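Local coordinates for protein rifin (Plasmodium falciparum, PDB 7JZK) that binds, through the V2 domain held in this chain, the LAIR1 ectodomain of antibody MGD21, and as a rifin is probably displayed on infected red cells, at residues B[29-32]-B[33-37]; B[62-65]-B[66-70]; B[114-117]-B[118-122]. All blocks are in the same frame, centred on the assembly; numbering follows the deposited sequence.

Interaction 1 (B[29-32]-B[33-37]); sequences NAII and GALKR
Ile32, Ile31 and Gly33 make most of this contact, one turn of helix 13-39 in which each group meets the residue three or four places on. Ile32 works on the more open flank: its CG2 branch stands anti to the backbone N (CG1 at chi1 -74°), and the chain of Lys36 runs beside it. Because that chain bends at chi3 and chi4, its ammonium NZ is brought against the methyl CG2 of Ile32 (3.3 Å), a van der Waals contact, while the aliphatic CE lies 4.0 Å from it. Ile31 lies on the buried flank. Its CG1 approaches Leu35 CG at 4.2 Å, the two branched chains crossing obliquely, and its CD1 reaches Ala34 CB at 4.3 Å. Gly33 contributes only backbone, its N bonding Asn29 O at 2.9 Å. Further i to i+4 bonds follow from Ala34 N, Leu35 N and Lys36 N, the last reaching Ile32 O at 2.9 Å, and keep such residues one turn apart on the same face. Ile31, Ile32 and Leu35 all meet Phe53 of helix 49-55; Leu35 also touches Ile64 and Ile68 of helix 61-75, while small Ala34 lets Leu119 of helix 108-126 come close.

Interaction 2 (B[62-65]-B[66-70]); sequences TTIA and SAIDT
This is an i to i+4 contact within helix 61-75, a helix of the V2 domain with one apolar flank turned into the helical core and a polar flank of threonine and serine. The apolar pair is Ile64 and Ile68, whose side chains run alongside each other. CG1 of Ile64 meets CD1 of Ile68 at 3.6 Å, and Ile64 CD1 comes to 4.0 Å from the same methyl. Different first torsions set up the meeting: at chi1 168° Ile64 sends CG1 forward along the helix, whereas at -71° Ile68 turns its own CG1 back over the preceding turn, so that it also rests 3.3 Å from Ile64 O. The backbone bond from Ile68 N to Ile64 O (2.9 Å) fixes the spacing. Ala65 bonds through its O to Asp69 N, and its small methyl suits a buried place against another helix. On the polar flank Ser66 O is gripped twice, by Thr70 N at 2.9 Å and by Thr70 OG1 at 2.8 Å, which arrive from opposite faces of the carbonyl plane; a threonine can thus tie its hydroxyl to its own helix. Thr63 OG1 bonds Asp60 OD2 instead. Ile64 and Ile68 pack on Leu35 of helix 13-39, Ile64 also on Val116 and Ile68 on Ile112 of helix 108-126, and Ala67 and Ile68 meet Leu44 of strand 43-44.

Interaction 3 (B[114-117]-B[118-122]); sequences GAVT and QLVEK
One amphipathic turn of helix 108-126, a long helix of the V2 helical core, forms this contact through Val116 and Val120 on its buried flank and Thr117 with Glu121 on a more open flank. The valines cross at an angle, CG1 of Val116 meeting CG1 of Val120 at 4.0 Å. Branching at CB gives each valine two methyls close to the backbone, which suits a tightly packed helix flank: Val116 reaches Val61 and Ile64 of helix 61-75, and Val120 reaches Val61, which Thr117 also meets, and Ile31 of helix 13-39. Leu119 projects to the side, where it covers Ala34 and Tyr38 of helix 13-39. Four backbone bonds hold the turn, among them Val120 N to Val116 O at 2.9 Å and Leu119 N to Ala115 O at 2.9 Å. Gly114 offers its O to Gln118 N at 3.1 Å, and the CG of that glutamine passes close by the same carbonyl before its polar end leads off from the helix. Thr117 has OG1 beside its own backbone N (chi1 -66°), a placing that lets the hydroxyl bond Thr113 O one turn back and leaves CG2 anti to the backbone N, on the side of Glu121. That methyl approaches the CG of Glu121 at 4.4 Å, while Glu121 N is bonded to Thr117 O at 3.0 Å.

The three turns belong to three helices met in this order along the chain, with shorter helices between them, and their apolar flanks converge on a shared core. Between interactions 1 and 2, whose centres are 15 Å apart, Leu35 CD1 meets Ile64 CD1 at 3.4 Å. Interactions 1 and 3 lie closer, with centres 11 Å apart, and join where Ala34 CB touches Leu119 CD1 at 3.5 Å and Ile31 CD1 touches Val120 CG1 at 3.8 Å. Ile64 CG2 and Val116 CG1, 3.6 Å apart, complete the triangle between interactions 2 and 3, centres 13 Å apart. Interaction 2 comes nearest the attached glycan, the Thr63 side chain about 5 Å from an N-acetylglucosamine.

Interaction 1 (B[29-32]-B[33-37])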
ATOM      1  N   ASN B  29      16.106 -18.968  -6.924  1.00 69.88           N
ATOM      2  CA  ASN B  29      14.901 -19.698  -6.561  1.00 68.51           C
ATOM      3  C   ASN B  29      14.559 -19.513  -5.093  1.00 60.77           C
ATOM      4  O   ASN B  29      13.381 -19.399  -4.744  1.00 64.83           O
ATOM      5  CB  ASN B  29      15.063 -21.180  -6.885  1.00 67.25           C
ATOM      6  CG  ASN B  29      15.089 -21.441  -8.363  1.00 74.56           C
ATOM      7  OD1 ASN B  29      15.101 -20.506  -9.161  1.00 77.05           O
ATOM      8  ND2 ASN B  29      15.113 -22.713  -8.747  1.00 73.18           N
ATOM      9  N   ALA B  30      15.570 -19.455  -4.221  1.00 57.66           N
ATOM     10  CA  ALA B  30      15.292 -19.276  -2.800  1.00 61.34           C
ATOM     11  C   ALA B  30      14.674 -17.909  -2.519  1.00 61.30           C
ATOM     12  O   ALA B  30      13.677 -17.800  -1.786  1.00 59.82           O
ATOM     13  CB  ALA B  30      16.571 -19.468  -1.984  1.00 63.36           C
ATOM     14  N   ILE B  31      15.242 -16.846  -3.097  1.00 61.20           N
ATOM     15  CA  ILE B  31      14.649 -15.550  -2.771  1.00 62.16           C
ATOM     16  C   ILE B  31      13.294 -15.410  -3.436  1.00 59.59           C
ATOM     17  O   ILE B  31      12.394 -14.768  -2.889  1.00 61.81           O
ATOM     18  CB  ILE B  31      15.536 -14.346  -3.130  1.00 63.13           C
ATOM     19  CG1 ILE B  31      15.040 -13.114  -2.370  1.00 63.36           C
ATOM     20  CG2 ILE B  31      15.441 -14.034  -4.594  1.00 63.84           C
ATOM     21  CD1 ILE B  31      14.915 -13.305  -0.871  1.00 59.07           C
ATOM     22  N   ILE B  32      13.103 -16.028  -4.596  1.00 57.13           N
ATOM     23  CA  ILE B  32      11.835 -15.866  -5.282  1.00 60.85           C
ATOM     24  C   ILE B  32      10.759 -16.569  -4.489  1.00 60.42           C
ATOM     25  O   ILE B  32       9.677 -16.021  -4.260  1.00 59.98           O
ATOM     26  CB  ILE B  32      11.910 -16.370  -6.740  1.00 62.71           C
ATOM     27  CG1 ILE B  32      12.694 -15.382  -7.615  1.00 65.26           C
ATOM     28  CG2 ILE B  32      10.483 -16.627  -7.278  1.00 51.08           C
ATOM     29  CD1 ILE B  32      13.235 -16.006  -8.926  1.00 60.11           C
ATOM     30  N   GLY B  33      11.026 -17.800  -4.066  1.00 55.66           N
ATOM     31  CA  GLY B  33      10.068 -18.490  -3.232  1.00 51.55           C
ATOM     32  C   GLY B  33       9.741 -17.723  -1.972  1.00 51.50           C
ATOM     33  O   GLY B  33       8.584 -17.666  -1.566  1.00 58.46           O
ATOM     34  N   ALA B  34      10.756 -17.133  -1.329  1.00 48.28           N
ATOM     35  CA  ALA B  34      10.501 -16.406  -0.088  1.00 55.84           C
ATOM     36  C   ALA B  34       9.599 -15.183  -0.321  1.00 56.27           C
ATOM     37  O   ALA B  34       8.644 -14.948   0.433  1.00 48.77           O
ATOM     38  CB  ALA B  34      11.835 -15.999   0.547  1.00 58.78           C
ATOM     39  N   LEU B  35       9.842 -14.438  -1.410  1.00 56.10           N
ATOM     40  CA  LEU B  35       9.021 -13.269  -1.716  1.00 49.32           C
ATOM     41  C   LEU B  35       7.610 -13.661  -2.116  1.00 54.72           C
ATOM     42  O   LEU B  35       6.634 -13.017  -1.705  1.00 50.77           O
ATOM     43  CB  LEU B  35       9.647 -12.499  -2.860  1.00 49.69           C
ATOM     44  CG  LEU B  35      11.026 -11.975  -2.547  1.00 53.19           C
ATOM     45  CD1 LEU B  35      11.526 -11.356  -3.827  1.00 59.86           C
ATOM     46  CD2 LEU B  35      10.901 -10.985  -1.414  1.00 48.37           C
ATOM     47  N   LYS B  36       7.482 -14.752  -2.868  1.00 50.40           N
ATOM     48  CA  LYS B  36       6.176 -15.220  -3.299  1.00 50.64           C
ATOM     49  C   LYS B  36       5.354 -15.706  -2.116  1.00 54.18           C
ATOM     50  O   LYS B  36       4.172 -15.397  -1.994  1.00 47.28           O
ATOM     51  CB  LYS B  36       6.362 -16.355  -4.314  1.00 56.16           C
ATOM     52  CG  LYS B  36       5.347 -16.421  -5.456  1.00 62.16           C
ATOM     53  CD  LYS B  36       5.382 -17.746  -6.223  1.00 62.89           C
ATOM     54  CE  LYS B  36       6.699 -17.931  -6.921  1.00 59.47           C
ATOM     55  NZ  LYS B  36       7.221 -16.645  -7.447  1.00 67.56           N
ATOM     56  N   ARG B  37       5.969 -16.474  -1.233  1.00 53.67           N
ATOM     57  CA  ARG B  37       5.268 -17.028  -0.087  1.00 51.92           C
ATOM     58  C   ARG B  37       4.968 -15.969   0.966  1.00 51.40           C
ATOM     59  O   ARG B  37       4.007 -16.122   1.729  1.00 48.36           O
ATOM     60  CB  ARG B  37       6.077 -18.208   0.465  1.00 54.61           C
ATOM     61  CG  ARG B  37       6.116 -19.413  -0.527  1.00 61.02           C
ATOM     62  CD  ARG B  37       7.132 -20.499  -0.151  1.00 57.66           C
ATOM     63  NE  ARG B  37       6.912 -21.072   1.178  1.00 58.76           N
ATOM     64  CZ  ARG B  37       7.883 -21.525   1.973  1.00 65.45           C
ATOM     65  NH1 ARG B  37       7.574 -22.033   3.165  1.00 62.30           N
ATOM     66  NH2 ARG B  37       9.165 -21.454   1.597  1.00 70.88           N
TER

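Interaction 2 (B[62-65]-B[66-70])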
ATOM      1  N   THR B  62      17.893  -3.320  -0.638  1.00 58.95           N
ATOM      2  CA  THR B  62      17.373  -1.980  -0.892  1.00 59.13           C
ATOM      3  C   THR B  62      16.559  -1.925  -2.176  1.00 59.85           C
ATOM      4  O   THR B  62      15.475  -1.329  -2.215  1.00 62.29           O
ATOM      5  CB  THR B  62      18.520  -0.976  -0.952  1.00 63.69           C
ATOM      6  OG1 THR B  62      19.150  -0.913   0.330  1.00 72.37           O
ATOM      7  CG2 THR B  62      18.010   0.418  -1.333  1.00 59.76           C
ATOM      8  N   THR B  63      17.071  -2.526  -3.244  1.00 63.75           N
ATOM      9  CA  THR B  63      16.371  -2.427  -4.518  1.00 62.49           C
ATOM     10  C   THR B  63      15.045  -3.173  -4.473  1.00 60.91           C
ATOM     11  O   THR B  63      14.008  -2.658  -4.913  1.00 63.32           O
ATOM     12  CB  THR B  63      17.266  -2.976  -5.626  1.00 62.44           C
ATOM     13  OG1 THR B  63      18.466  -2.196  -5.683  1.00 68.74           O
ATOM     14  CG2 THR B  63      16.552  -2.972  -6.990  1.00 55.79           C
ATOM     15  N   ILE B  64      15.054  -4.377  -3.914  1.00 56.25           N
ATOM     16  CA  ILE B  64      13.826  -5.146  -3.853  1.00 57.03           C
ATOM     17  C   ILE B  64      12.809  -4.468  -2.948  1.00 57.84           C
ATOM     18  O   ILE B  64      11.622  -4.399  -3.279  1.00 51.99           O
ATOM     19  CB  ILE B  64      14.128  -6.577  -3.402  1.00 54.23           C
ATOM     20  CG1 ILE B  64      12.838  -7.286  -3.056  1.00 58.53           C
ATOM     21  CG2 ILE B  64      14.987  -6.562  -2.199  1.00 60.78           C
ATOM     22  CD1 ILE B  64      13.092  -8.644  -2.556  1.00 63.67           C
ATOM     23  N   ALA B  65      13.250  -3.961  -1.794  1.00 59.03           N
ATOM     24  CA  ALA B  65      12.316  -3.317  -0.883  1.00 52.18           C
ATOM     25  C   ALA B  65      11.707  -2.078  -1.524  1.00 55.82           C
ATOM     26  O   ALA B  65      10.503  -1.835  -1.406  1.00 53.02           O
ATOM     27  CB  ALA B  65      13.017  -2.978   0.432  1.00 52.94           C
ATOM     28  N   SER B  66      12.506  -1.315  -2.266  1.00 54.74           N
ATOM     29  CA  SER B  66      11.945  -0.139  -2.909  1.00 49.58           C
ATOM     30  C   SER B  66      10.952  -0.533  -3.996  1.00 53.21           C
ATOM     31  O   SER B  66       9.902   0.096  -4.137  1.00 54.05           O
ATOM     32  CB  SER B  66      13.078   0.740  -3.456  1.00 51.77           C
ATOM     33  OG  SER B  66      12.668   1.588  -4.522  1.00 59.28           O
ATOM     34  N   ALA B  67      11.241  -1.589  -4.754  1.00 53.36           N
ATOM     35  CA  ALA B  67      10.307  -2.025  -5.793  1.00 47.19           C
ATOM     36  C   ALA B  67       9.012  -2.568  -5.194  1.00 49.08           C
ATOM     37  O   ALA B  67       7.920  -2.323  -5.726  1.00 48.58           O
ATOM     38  CB  ALA B  67      10.971  -3.088  -6.682  1.00 48.14           C
ATOM     39  N   ILE B  68       9.113  -3.304  -4.087  1.00 45.80           N
ATOM     40  CA  ILE B  68       7.923  -3.838  -3.450  1.00 45.32           C
ATOM     41  C   ILE B  68       7.094  -2.701  -2.866  1.00 47.77           C
ATOM     42  O   ILE B  68       5.869  -2.693  -2.993  1.00 44.93           O
ATOM     43  CB  ILE B  68       8.311  -4.894  -2.398  1.00 49.21           C
ATOM     44  CG1 ILE B  68       8.829  -6.183  -3.080  1.00 47.79           C
ATOM     45  CG2 ILE B  68       7.121  -5.193  -1.474  1.00 44.38           C
ATOM     46  CD1 ILE B  68       9.355  -7.243  -2.122  1.00 40.45           C
ATOM     47  N   ASP B  69       7.755  -1.701  -2.271  1.00 45.93           N
ATOM     48  CA  ASP B  69       7.064  -0.530  -1.737  1.00 47.15           C
ATOM     49  C   ASP B  69       6.322   0.202  -2.831  1.00 47.26           C
ATOM     50  O   ASP B  69       5.148   0.533  -2.692  1.00 51.57           O
ATOM     51  CB  ASP B  69       8.062   0.423  -1.064  1.00 45.09           C
ATOM     52  CG  ASP B  69       7.434   1.766  -0.662  1.00 57.82           C
ATOM     53  OD1 ASP B  69       7.318   2.669  -1.523  1.00 58.86           O
ATOM     54  OD2 ASP B  69       7.086   1.974   0.516  1.00 58.91           O
ATOM     55  N   THR B  70       6.980   0.437  -3.944  1.00 47.01           N
ATOM     56  CA  THR B  70       6.346   1.170  -5.028  1.00 48.88           C
ATOM     57  C   THR B  70       5.138   0.397  -5.551  1.00 49.39           C
ATOM     58  O   THR B  70       4.053   0.968  -5.748  1.00 49.09           O
ATOM     59  CB  THR B  70       7.391   1.393  -6.139  1.00 51.99           C
ATOM     60  OG1 THR B  70       8.523   2.080  -5.585  1.00 49.70           O
ATOM     61  CG2 THR B  70       6.828   2.262  -7.235  1.00 51.79           C
TER

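Interaction 3 (B[114-117]-B[118-122])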
ATOM      1  N   GLY B 114      12.575  -4.169   6.620  1.00 50.81           N
ATOM      2  CA  GLY B 114      12.846  -5.153   7.654  1.00 50.86           C
ATOM      3  C   GLY B 114      12.398  -6.546   7.250  1.00 53.10           C
ATOM      4  O   GLY B 114      13.107  -7.533   7.487  1.00 56.78           O
ATOM      5  N   ALA B 115      11.242  -6.639   6.586  1.00 49.81           N
ATOM      6  CA  ALA B 115      10.755  -7.948   6.167  1.00 54.61           C
ATOM      7  C   ALA B 115      11.699  -8.576   5.146  1.00 56.20           C
ATOM      8  O   ALA B 115      12.112  -9.734   5.284  1.00 53.89           O
ATOM      9  CB  ALA B 115       9.344  -7.820   5.594  1.00 47.60           C
ATOM     10  N   VAL B 116      12.100  -7.797   4.142  1.00 49.67           N
ATOM     11  CA  VAL B 116      12.983  -8.307   3.106  1.00 53.67           C
ATOM     12  C   VAL B 116      14.310  -8.713   3.707  1.00 55.87           C
ATOM     13  O   VAL B 116      14.915  -9.711   3.294  1.00 57.76           O
ATOM     14  CB  VAL B 116      13.159  -7.231   2.026  1.00 54.66           C
ATOM     15  CG1 VAL B 116      14.350  -7.539   1.155  1.00 54.01           C
ATOM     16  CG2 VAL B 116      11.905  -7.114   1.212  1.00 51.99           C
ATOM     17  N   THR B 117      14.749  -7.992   4.739  1.00 55.37           N
ATOM     18  CA  THR B 117      15.988  -8.356   5.405  1.00 57.03           C
ATOM     19  C   THR B 117      15.866  -9.751   5.990  1.00 60.23           C
ATOM     20  O   THR B 117      16.714 -10.622   5.744  1.00 63.55           O
ATOM     21  CB  THR B 117      16.320  -7.343   6.500  1.00 55.89           C
ATOM     22  OG1 THR B 117      16.610  -6.060   5.917  1.00 51.77           O
ATOM     23  CG2 THR B 117      17.512  -7.828   7.319  1.00 53.09           C
ATOM     24  N   GLN B 118      14.772 -10.005   6.706  1.00 56.91           N
ATOM     25  CA  GLN B 118      14.609 -11.346   7.252  1.00 56.36           C
ATOM     26  C   GLN B 118      14.546 -12.393   6.146  1.00 63.57           C
ATOM     27  O   GLN B 118      15.156 -13.464   6.259  1.00 64.64           O
ATOM     28  CB  GLN B 118      13.352 -11.419   8.105  1.00 56.67           C
ATOM     29  CG  GLN B 118      13.192 -10.291   9.097  1.00 62.08           C
ATOM     30  CD  GLN B 118      13.526 -10.740  10.489  1.00 71.06           C
ATOM     31  OE1 GLN B 118      14.514 -11.450  10.694  1.00 72.18           O
ATOM     32  NE2 GLN B 118      12.697 -10.355  11.457  1.00 72.38           N
ATOM     33  N   LEU B 119      13.850 -12.090   5.050  1.00 62.23           N
ATOM     34  CA  LEU B 119      13.674 -13.105   4.014  1.00 61.77           C
ATOM     35  C   LEU B 119      14.991 -13.459   3.324  1.00 63.17           C
ATOM     36  O   LEU B 119      15.255 -14.636   3.049  1.00 60.93           O
ATOM     37  CB  LEU B 119      12.609 -12.664   3.005  1.00 59.12           C
ATOM     38  CG  LEU B 119      11.119 -12.865   3.340  1.00 59.06           C
ATOM     39  CD1 LEU B 119      10.827 -14.329   3.480  1.00 59.21           C
ATOM     40  CD2 LEU B 119      10.665 -12.179   4.602  1.00 58.71           C
ATOM     41  N   VAL B 120      15.841 -12.467   3.052  1.00 65.51           N
ATOM     42  CA  VAL B 120      17.118 -12.789   2.423  1.00 65.33           C
ATOM     43  C   VAL B 120      18.016 -13.538   3.393  1.00 69.48           C
ATOM     44  O   VAL B 120      18.739 -14.470   3.000  1.00 71.12           O
ATOM     45  CB  VAL B 120      17.805 -11.521   1.882  1.00 62.19           C
ATOM     46  CG1 VAL B 120      16.838 -10.706   1.061  1.00 63.40           C
ATOM     47  CG2 VAL B 120      18.363 -10.681   3.009  1.00 68.22           C
ATOM     48  N   GLU B 121      17.956 -13.189   4.682  1.00 70.24           N
ATOM     49  CA  GLU B 121      18.756 -13.949   5.625  1.00 70.69           C
ATOM     50  C   GLU B 121      18.279 -15.387   5.674  1.00 74.36           C
ATOM     51  O   GLU B 121      19.090 -16.307   5.737  1.00 80.16           O
ATOM     52  CB  GLU B 121      18.735 -13.318   7.012  1.00 65.12           C
ATOM     53  CG  GLU B 121      19.168 -11.867   6.993  1.00 73.73           C
ATOM     54  CD  GLU B 121      20.464 -11.631   6.236  1.00 78.18           C
ATOM     55  OE1 GLU B 121      20.546 -10.603   5.529  1.00 81.01           O
ATOM     56  OE2 GLU B 121      21.386 -12.469   6.320  1.00 75.83           O
ATOM     57  N   LYS B 122      16.966 -15.599   5.590  1.00 74.06           N
ATOM     58  CA  LYS B 122      16.427 -16.953   5.624  1.00 75.56           C
ATOM     59  C   LYS B 122      16.807 -17.741   4.375  1.00 81.57           C
ATOM     60  O   LYS B 122      17.140 -18.930   4.457  1.00 88.75           O
ATOM     61  CB  LYS B 122      14.902 -16.887   5.789  1.00 76.00           C
ATOM     62  CG  LYS B 122      14.147 -18.157   5.364  1.00 81.02           C
ATOM     63  CD  LYS B 122      13.516 -18.052   3.962  1.00 75.87           C
ATOM     64  CE  LYS B 122      13.055 -19.423   3.436  1.00 83.30           C
ATOM     65  NZ  LYS B 122      14.178 -20.371   3.134  1.00 83.00           N
TER